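Side-chain contacts in putative endoribonuclease (Klebsiella pneumoniae, PDB 3LYB), which is a putative endoribonuclease of the L-PSP (YjgF-like) family and may therefore cleave RNA: residues 15-20 with 81-86; 75-80 with 89-94; 30-35 with 133-138. All coordinates share one frame; numbering follows the deposited sequence.

How the interactions relate
The three contacts show how a fold of this size is tied together by small, mostly apolar contacts involving one long helix and the loops around the sheet. Interactions 1 and 2 both draw on helix 60-85, their centres about 9 Å apart: the first sets the helix end against strand 17-20, outermost in this chain's sheet, the second packs the loop that follows against the same helix. Interaction 3 lies about 18 Å (centre to centre) from each and joins two loops where other subunits pack. Along the chain, interaction 2 is nested within the loop that interaction 3 closes, whereas interaction 1 crosses both. Y75 and V76 touch residues 31-34, connecting the helix to one of these subunit-facing loops.

Interaction 1. Residues 15-20 with 81-86; sequences AAWRRA and RRTVAS
This is a surface contact between a strand and a helix end in a YjgF-like alpha/beta fold, where the last turn of helix 60-85 lies beside W17 at the start of strand 17-20, outermost in this chain's sheet. With CG between the backbone N and the carbonyl carbon (chi1 55°), the indole projects from the strand to the helix. Its five-membered part meets T83: CD1 of W17 lies 3.5 Å from CG2 of T83, the two side chains sliding past each other in opposite directions. The methyl is the apolar branch of T83, while OG1 bonds to the backbone oxygen of S79 one turn back in the helix. Farther along the indole, CZ2 of W17 lies 3.5 Å from the backbone O of S86, the first residue to leave helical geometry. I24 of strand 23-26 and A87 also pack on the tryptophan, so the neighbouring strand and the loop after the helix border it too. The polar link is slight: NE1 of W17 gives a weak bond to OG of S86 at 3.4 Å, bent to 125° at the hydrogen. That hydroxyl is itself oriented by the helix, donating to O of T83 at 3.1 Å in the carbonyl plane, on a lone pair.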
loop_
_atom_site.group_PDB
_atom_site.type_symbol
_atom_site.label_atom_id
_atom_site.label_comp_id
_atom_site.label_asym_id
_atom_site.label_seq_id
_atom_site.Cartn_x
_atom_site.Cartn_y
_atom_site.Cartn_z
ATOM N N ALA B 15 24.554 -21.420 19.576
ATOM C CA ALA B 15 25.895 -21.983 19.460
ATOM C C ALA B 15 26.489 -21.643 18.081
ATOM O O ALA B 15 25.909 -22.002 17.046
ATOM C CB ALA B 15 25.850 -23.508 19.683
ATOM N N ALA B 16 27.636 -20.960 18.061
ATOM C CA ALA B 16 28.265 -20.555 16.802
ATOM C C ALA B 16 28.277 -21.714 15.794
ATOM O O ALA B 16 27.727 -21.588 14.696
ATOM C CB ALA B 16 29.677 -19.998 17.042
ATOM N N TRP B 17 28.896 -22.834 16.192
ATOM C CA TRP B 17 28.865 -24.106 15.448
ATOM C C TRP B 17 28.666 -25.323 16.350
ATOM O O TRP B 17 28.653 -25.220 17.574
ATOM C CB TRP B 17 30.109 -24.297 14.577
ATOM C CG TRP B 17 31.432 -24.198 15.297
ATOM C CD1 TRP B 17 32.111 -23.050 15.621
ATOM C CD2 TRP B 17 32.255 -25.283 15.743
ATOM N NE1 TRP B 17 33.297 -23.358 16.244
ATOM C CE2 TRP B 17 33.408 -24.720 16.335
ATOM C CE3 TRP B 17 32.125 -26.678 15.714
ATOM C CZ2 TRP B 17 34.425 -25.504 16.891
ATOM C CZ3 TRP B 17 33.141 -27.460 16.271
ATOM C CH2 TRP B 17 34.273 -26.870 16.849
ATOM N N ARG B 18 28.505 -26.479 15.718
ATOM C CA ARG B 18 28.222 -27.733 16.407
ATOM C C ARG B 18 28.594 -28.896 15.508
ATOM O O ARG B 18 28.285 -28.881 14.309
ATOM C CB ARG B 18 26.734 -27.826 16.760
ATOM C CG ARG B 18 26.348 -29.042 17.570
ATOM C CD ARG B 18 26.718 -28.839 19.021
ATOM N NE ARG B 18 25.831 -27.869 19.658
ATOM C CZ ARG B 18 24.758 -28.204 20.368
ATOM N NH1 ARG B 18 24.443 -29.488 20.536
ATOM N NH2 ARG B 18 24.000 -27.257 20.915
ATOM N N ARG B 19 29.261 -29.891 16.101
ATOM C CA ARG B 19 29.627 -31.130 15.413
ATOM C C ARG B 19 28.591 -32.224 15.660
ATOM O O ARG B 19 28.004 -32.306 16.740
ATOM C CB ARG B 19 31.021 -31.602 15.830
ATOM C CG ARG B 19 31.424 -32.955 15.241
ATOM C CD ARG B 19 32.896 -33.273 15.461
ATOM N NE ARG B 19 33.776 -32.653 14.470
ATOM C CZ ARG B 19 33.907 -33.088 13.219
ATOM N NH1 ARG B 19 33.210 -34.141 12.784
ATOM N NH2 ARG B 19 34.730 -32.465 12.394
ATOM N N ALA B 20 28.357 -33.031 14.628
ATOM C CA ALA B 20 27.449 -34.168 14.684
ATOM C C ALA B 20 27.897 -35.177 13.635
ATOM O O ALA B 20 27.684 -34.975 12.426
ATOM C CB ALA B 20 26.016 -33.724 14.431
ATOM N N ARG B 81 34.297 -18.588 6.738
ATOM C CA ARG B 81 35.682 -19.037 6.634
ATOM C C ARG B 81 36.361 -19.102 7.994
ATOM O O ARG B 81 36.804 -20.168 8.400
ATOM C CB ARG B 81 36.490 -18.176 5.673
ATOM C CG ARG B 81 37.702 -18.888 5.100
ATOM C CD ARG B 81 38.494 -18.006 4.100
ATOM N NE ARG B 81 39.120 -16.822 4.700
ATOM C CZ ARG B 81 39.941 -16.834 5.755
ATOM N NH1 ARG B 81 40.224 -17.969 6.392
ATOM N NH2 ARG B 81 40.464 -15.710 6.208
ATOM N N ARG B 82 36.412 -17.990 8.716
ATOM C CA ARG B 82 37.097 -17.988 10.006
ATOM C C ARG B 82 36.543 -18.993 11.003
ATOM O O ARG B 82 37.302 -19.596 11.760
ATOM C CB ARG B 82 37.144 -16.595 10.620
ATOM C CG ARG B 82 38.372 -15.848 10.195
ATOM C CD ARG B 82 38.315 -14.398 10.594
ATOM N NE ARG B 82 38.795 -13.566 9.490
ATOM C CZ ARG B 82 38.882 -12.236 9.508
ATOM N NH1 ARG B 82 38.530 -11.545 10.585
ATOM N NH2 ARG B 82 39.323 -11.604 8.432
ATOM N N THR B 83 35.225 -19.168 11.006
ATOM C CA THR B 83 34.582 -20.126 11.890
ATOM C C THR B 83 35.019 -21.531 11.486
ATOM O O THR B 83 35.524 -22.301 12.307
ATOM C CB THR B 83 33.062 -19.993 11.810
ATOM O OG1 THR B 83 32.704 -18.606 11.924
ATOM C CG2 THR B 83 32.373 -20.804 12.916
ATOM N N VAL B 84 34.868 -21.846 10.207
ATOM C CA VAL B 84 35.264 -23.146 9.684
ATOM C C VAL B 84 36.729 -23.471 10.016
ATOM O O VAL B 84 37.097 -24.632 10.185
ATOM C CB VAL B 84 35.010 -23.201 8.173
ATOM C CG1 VAL B 84 35.506 -24.511 7.565
ATOM C CG2 VAL B 84 33.519 -23.031 7.903
ATOM N N ALA B 85 37.548 -22.433 10.119
ATOM C CA ALA B 85 38.948 -22.587 10.457
ATOM C C ALA B 85 39.090 -22.994 11.918
ATOM O O ALA B 85 39.882 -23.870 12.235
ATOM C CB ALA B 85 39.710 -21.305 10.167
ATOM N N SER B 86 38.290 -22.392 12.795
ATOM C CA SER B 86 38.347 -22.666 14.239
ATOM C C SER B 86 37.842 -24.080 14.599
ATOM O O SER B 86 37.584 -24.392 15.773
ATOM C CB SER B 86 37.566 -21.602 15.028
ATOM O OG SER B 86 36.222 -22.008 15.275
#

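Interaction 2. Residues 75-80 with 89-94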
loop_
_atom_site.group_PDB
_atom_site.type_symbol
_atom_site.label_atom_id
_atom_site.label_comp_id
_atom_site.label_asym_id
_atom_site.label_seq_id
_atom_site.Cartn_x
_atom_site.Cartn_y
_atom_site.Cartn_z
ATOM N N TYR B 75 31.639 -9.805 4.556
ATOM C CA TYR B 75 31.718 -9.974 5.992
ATOM C C TYR B 75 31.139 -11.302 6.461
ATOM O O TYR B 75 31.643 -11.924 7.378
ATOM C CB TYR B 75 31.017 -8.799 6.672
ATOM C CG TYR B 75 31.523 -8.548 8.049
ATOM C CD1 TYR B 75 32.538 -7.613 8.278
ATOM C CD2 TYR B 75 31.015 -9.268 9.140
ATOM C CE1 TYR B 75 33.035 -7.391 9.573
ATOM C CE2 TYR B 75 31.493 -9.049 10.438
ATOM C CZ TYR B 75 32.508 -8.122 10.645
ATOM O OH TYR B 75 32.982 -7.918 11.936
ATOM N N VAL B 76 30.071 -11.742 5.824
ATOM C CA VAL B 76 29.408 -12.956 6.248
ATOM C C VAL B 76 30.196 -14.160 5.786
ATOM O O VAL B 76 30.408 -15.105 6.549
ATOM C CB VAL B 76 27.958 -13.039 5.696
ATOM C CG1 VAL B 76 27.457 -14.495 5.644
ATOM C CG2 VAL B 76 27.053 -12.205 6.531
ATOM N N LEU B 77 30.591 -14.122 4.516
ATOM C CA LEU B 77 31.352 -15.205 3.920
ATOM C C LEU B 77 32.690 -15.433 4.620
ATOM O O LEU B 77 33.042 -16.571 4.929
ATOM C CB LEU B 77 31.523 -14.974 2.432
ATOM C CG LEU B 77 30.242 -15.242 1.636
ATOM C CD1 LEU B 77 30.421 -14.877 0.178
ATOM C CD2 LEU B 77 29.790 -16.700 1.755
ATOM N N GLU B 78 33.396 -14.343 4.915
ATOM C CA GLU B 78 34.640 -14.399 5.678
ATOM C C GLU B 78 34.435 -14.915 7.103
ATOM O O GLU B 78 35.295 -15.620 7.628
ATOM C CB GLU B 78 35.349 -13.036 5.664
ATOM C CG GLU B 78 36.627 -12.932 6.527
ATOM C CD GLU B 78 37.841 -13.723 5.982
ATOM O OE1 GLU B 78 37.796 -14.205 4.821
ATOM O OE2 GLU B 78 38.845 -13.842 6.734
ATOM N N SER B 79 33.310 -14.578 7.725
ATOM C CA SER B 79 32.972 -15.140 9.038
ATOM C C SER B 79 32.899 -16.649 8.951
ATOM O O SER B 79 33.437 -17.355 9.797
ATOM C CB SER B 79 31.626 -14.615 9.535
ATOM O OG SER B 79 31.705 -13.237 9.842
ATOM N N ILE B 80 32.228 -17.135 7.913
ATOM C CA ILE B 80 32.082 -18.557 7.703
ATOM C C ILE B 80 33.468 -19.132 7.616
ATOM O O ILE B 80 33.799 -20.012 8.391
ATOM C CB ILE B 80 31.193 -18.894 6.477
ATOM C CG1 ILE B 80 29.721 -18.671 6.843
ATOM C CG2 ILE B 80 31.372 -20.338 6.043
ATOM C CD1 ILE B 80 28.786 -18.554 5.647
ATOM N N GLY B 89 38.713 -27.045 9.447
ATOM C CA GLY B 89 38.360 -27.168 8.023
ATOM C C GLY B 89 38.633 -25.925 7.202
ATOM O O GLY B 89 38.944 -24.874 7.762
ATOM N N GLN B 90 38.499 -26.053 5.880
ATOM C CA GLN B 90 38.716 -24.956 4.930
ATOM C C GLN B 90 37.426 -24.626 4.172
ATOM O O GLN B 90 36.443 -25.377 4.247
ATOM C CB GLN B 90 39.801 -25.353 3.935
ATOM C CG GLN B 90 39.694 -26.820 3.512
ATOM C CD GLN B 90 40.722 -27.258 2.472
ATOM O OE1 GLN B 90 41.015 -28.455 2.352
ATOM N NE2 GLN B 90 41.256 -26.301 1.705
HETATM N N MSE B 91 37.429 -23.525 3.421
HETATM C CA MSE B 91 36.236 -23.123 2.674
HETATM C C MSE B 91 35.666 -24.240 1.808
HETATM O O MSE B 91 34.455 -24.311 1.612
HETATM C CB MSE B 91 36.478 -21.864 1.834
HETATM C CG MSE B 91 35.199 -21.071 1.497
HETATM SE SE MSE B 91 34.218 -20.354 3.073
HETATM C CE MSE B 91 32.567 -19.742 2.230
ATOM N N SER B 92 36.513 -25.130 1.312
ATOM C CA SER B 92 36.040 -26.183 0.407
ATOM C C SER B 92 35.361 -27.382 1.090
ATOM O O SER B 92 34.901 -28.283 0.406
ATOM C CB SER B 92 37.174 -26.640 -0.505
ATOM O OG SER B 92 38.422 -26.516 0.163
ATOM N N ASP B 93 35.302 -27.390 2.423
ATOM C CA ASP B 93 34.557 -28.411 3.184
ATOM C C ASP B 93 33.149 -27.928 3.532
ATOM O O ASP B 93 32.324 -28.691 4.041
ATOM C CB ASP B 93 35.277 -28.802 4.491
ATOM C CG ASP B 93 36.766 -29.143 4.295
ATOM O OD1 ASP B 93 37.094 -29.981 3.425
ATOM O OD2 ASP B 93 37.610 -28.565 5.025
ATOM N N VAL B 94 32.881 -26.650 3.289
ATOM C CA VAL B 94 31.532 -26.122 3.399
ATOM C C VAL B 94 30.758 -26.532 2.164
ATOM O O VAL B 94 30.864 -25.862 1.140
ATOM C CB VAL B 94 31.534 -24.594 3.435
ATOM C CG1 VAL B 94 30.134 -24.080 3.695
ATOM C CG2 VAL B 94 32.515 -24.070 4.499
#
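I80 lays its CG2 methyl against the end of selenomethionine M91, 4.0 Å from CE and 4.1 Å from SE. This branch stands anti to the backbone N of the isoleucine, whose CG1 occupies the position beside that nitrogen (chi1 -76°). The same methyl serves two partners, for CG2 of V94 lies 4.2 Å from CG2 of I80. L77, one turn earlier on the helix, completes the apolar cluster through CD2, placed 4.1 Å from CE of M91, its side chain crossing that of the selenomethionine at about a right angle. The bend of M91 at chi2 (62°) brings the selenium and terminal methyl toward the helix, where CE meets both residues. All four side chains are buried: the loop between helix 60-85 and strand 94-101 packs back on the helix it leaves and closes one end of the hydrophobic core between helix and sheet. The turn that presents M91 has a polar brace of its own: N of Q90 donates an almost straight bond (173°) to OD2 of D93 at 2.8 Å, on its anti side and out of the carboxylate plane. A backbone bond from D93 N to Q90 O links the two residues again. Strand 141-148 adds V143 against I80 and A145 against V94, helix 107-115 brings Y110 and V113 to L77, and Y118 touches both M91 and V94, placing the cluster between two helices and the sheet.

Interaction 3. Residues 30-35 with 133-138; sequences IPVNPL and MLPDAT
Two loops of the YjgF-like fold meet here, one leaving strand 23-26 and the other leading into strand 141-148, the second marked by a cis peptide bond before P135. I30 makes the main approach. Its CD1 lies 3.5 Å from the backbone O of L134 and 3.9 Å from CD of P135, while CG2 of I30 also flanks that carbonyl oxygen, 3.6 Å from O of L134. With CG1 between the backbone N and the carbonyl carbon (chi1 42°), CG2 and CD1 both come up to the carbonyl oxygen of L134. V32 adds a looser contact, CG1 standing 4.4 Å from CD of P135; it follows P31, the centre of an inverse gamma turn closed by the backbone bond from V32 N to I30 O. Beyond the proline, the geometry at D136 fits an Asx turn, although the bond modelled from the backbone N of T138 to OD1 of D136 is implausibly short and so doubtful. The hydroxyl OG1 of T138 approaches the same oxygen on its syn lone pair. F60 of a third subunit packs on V32 and P135, and M133 pairs with an antiparallel strand of a second subunit, carrying the sheet across that interface. Within the chain, P31 rests on Q72 and V76 of helix 60-85, and E142 of strand 141-148 touches both I30 and M133.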
loop_
_atom_site.group_PDB
_atom_site.type_symbol
_atom_site.label_atom_id
_atom_site.label_comp_id
_atom_site.label_asym_id
_atom_site.label_seq_id
_atom_site.Cartn_x
_atom_site.Cartn_y
_atom_site.Cartn_z
ATOM N N ILE B 30 25.067 -13.397 10.165
ATOM C CA ILE B 30 24.706 -12.077 9.692
ATOM C C ILE B 30 25.906 -11.115 9.788
ATOM O O ILE B 30 26.831 -11.353 10.557
ATOM C CB ILE B 30 23.493 -11.528 10.475
ATOM C CG1 ILE B 30 23.634 -11.845 11.956
ATOM C CG2 ILE B 30 22.189 -12.124 9.945
ATOM C CD1 ILE B 30 23.035 -10.760 12.846
ATOM N N PRO B 31 25.898 -10.014 9.013
ATOM C CA PRO B 31 27.065 -9.117 9.012
ATOM C C PRO B 31 27.127 -8.160 10.205
ATOM O O PRO B 31 26.986 -6.951 10.037
ATOM C CB PRO B 31 26.884 -8.338 7.723
ATOM C CG PRO B 31 25.391 -8.283 7.543
ATOM C CD PRO B 31 24.844 -9.565 8.081
ATOM N N VAL B 32 27.335 -8.701 11.402
ATOM C CA VAL B 32 27.511 -7.876 12.579
ATOM C C VAL B 32 28.907 -8.026 13.129
ATOM O O VAL B 32 29.483 -9.126 13.114
ATOM C CB VAL B 32 26.528 -8.226 13.716
ATOM C CG1 VAL B 32 25.086 -8.194 13.215
ATOM C CG2 VAL B 32 26.883 -9.587 14.355
ATOM N N ASN B 33 29.445 -6.915 13.629
ATOM C CA ASN B 33 30.709 -6.951 14.348
ATOM C C ASN B 33 30.512 -7.689 15.679
ATOM O O ASN B 33 29.659 -7.288 16.476
ATOM C CB ASN B 33 31.226 -5.536 14.579
ATOM C CG ASN B 33 32.695 -5.390 14.219
ATOM O OD1 ASN B 33 33.516 -6.246 14.564
ATOM N ND2 ASN B 33 33.032 -4.300 13.514
ATOM N N PRO B 34 31.263 -8.793 15.911
ATOM C CA PRO B 34 31.157 -9.417 17.246
ATOM C C PRO B 34 31.648 -8.457 18.339
ATOM O O PRO B 34 31.237 -8.565 19.493
ATOM C CB PRO B 34 32.072 -10.652 17.144
ATOM C CG PRO B 34 32.188 -10.933 15.665
ATOM C CD PRO B 34 32.147 -9.560 15.012
ATOM N N LEU B 35 32.506 -7.512 17.945
ATOM C CA LEU B 35 33.034 -6.495 18.859
ATOM C C LEU B 35 32.026 -5.354 19.023
ATOM O O LEU B 35 31.141 -5.421 19.885
ATOM C CB LEU B 35 34.396 -5.968 18.367
HETATM N N MSE B 133 15.781 -10.253 8.382
HETATM C CA MSE B 133 16.634 -11.041 9.278
HETATM C C MSE B 133 16.941 -10.229 10.522
HETATM O O MSE B 133 16.710 -9.031 10.552
HETATM C CB MSE B 133 17.934 -11.468 8.598
HETATM C CG MSE B 133 17.743 -12.477 7.488
HETATM SE SE MSE B 133 17.181 -11.741 5.771
HETATM C CE MSE B 133 18.829 -10.980 5.120
ATOM N N LEU B 134 17.422 -10.907 11.563
ATOM C CA LEU B 134 17.864 -10.267 12.794
ATOM C C LEU B 134 19.141 -9.496 12.527
ATOM O O LEU B 134 19.916 -9.874 11.641
ATOM C CB LEU B 134 18.160 -11.310 13.857
ATOM C CG LEU B 134 16.973 -11.933 14.579
ATOM C CD1 LEU B 134 17.499 -13.085 15.478
ATOM C CD2 LEU B 134 16.173 -10.909 15.392
ATOM N N PRO B 135 19.385 -8.418 13.287
ATOM C CA PRO B 135 18.571 -7.859 14.348
ATOM C C PRO B 135 17.627 -6.775 13.885
ATOM O O PRO B 135 16.829 -6.324 14.687
ATOM C CB PRO B 135 19.617 -7.209 15.252
ATOM C CG PRO B 135 20.624 -6.691 14.324
ATOM C CD PRO B 135 20.676 -7.705 13.175
ATOM N N ASP B 136 17.770 -6.319 12.635
ATOM C CA ASP B 136 16.882 -5.328 12.015
ATOM C C ASP B 136 16.898 -5.398 10.465
ATOM O O ASP B 136 17.654 -6.191 9.864
ATOM C CB ASP B 136 17.183 -3.915 12.533
ATOM C CG ASP B 136 18.408 -3.260 11.862
ATOM O OD1 ASP B 136 18.677 -3.477 10.651
ATOM O OD2 ASP B 136 19.115 -2.477 12.562
ATOM N N ALA B 137 16.073 -4.545 9.847
ATOM C CA ALA B 137 15.880 -4.506 8.407
ATOM C C ALA B 137 17.088 -4.082 7.592
ATOM O O ALA B 137 17.103 -4.326 6.406
ATOM C CB ALA B 137 14.642 -3.651 8.016
ATOM N N THR B 138 18.090 -3.460 8.194
ATOM C CA THR B 138 19.320 -3.118 7.450
ATOM C C THR B 138 20.219 -4.337 7.084
ATOM O O THR B 138 21.212 -4.189 6.326
ATOM C CB THR B 138 20.213 -2.046 8.190
ATOM O OG1 THR B 138 20.727 -2.609 9.393
ATOM C CG2 THR B 138 19.416 -0.770 8.522
#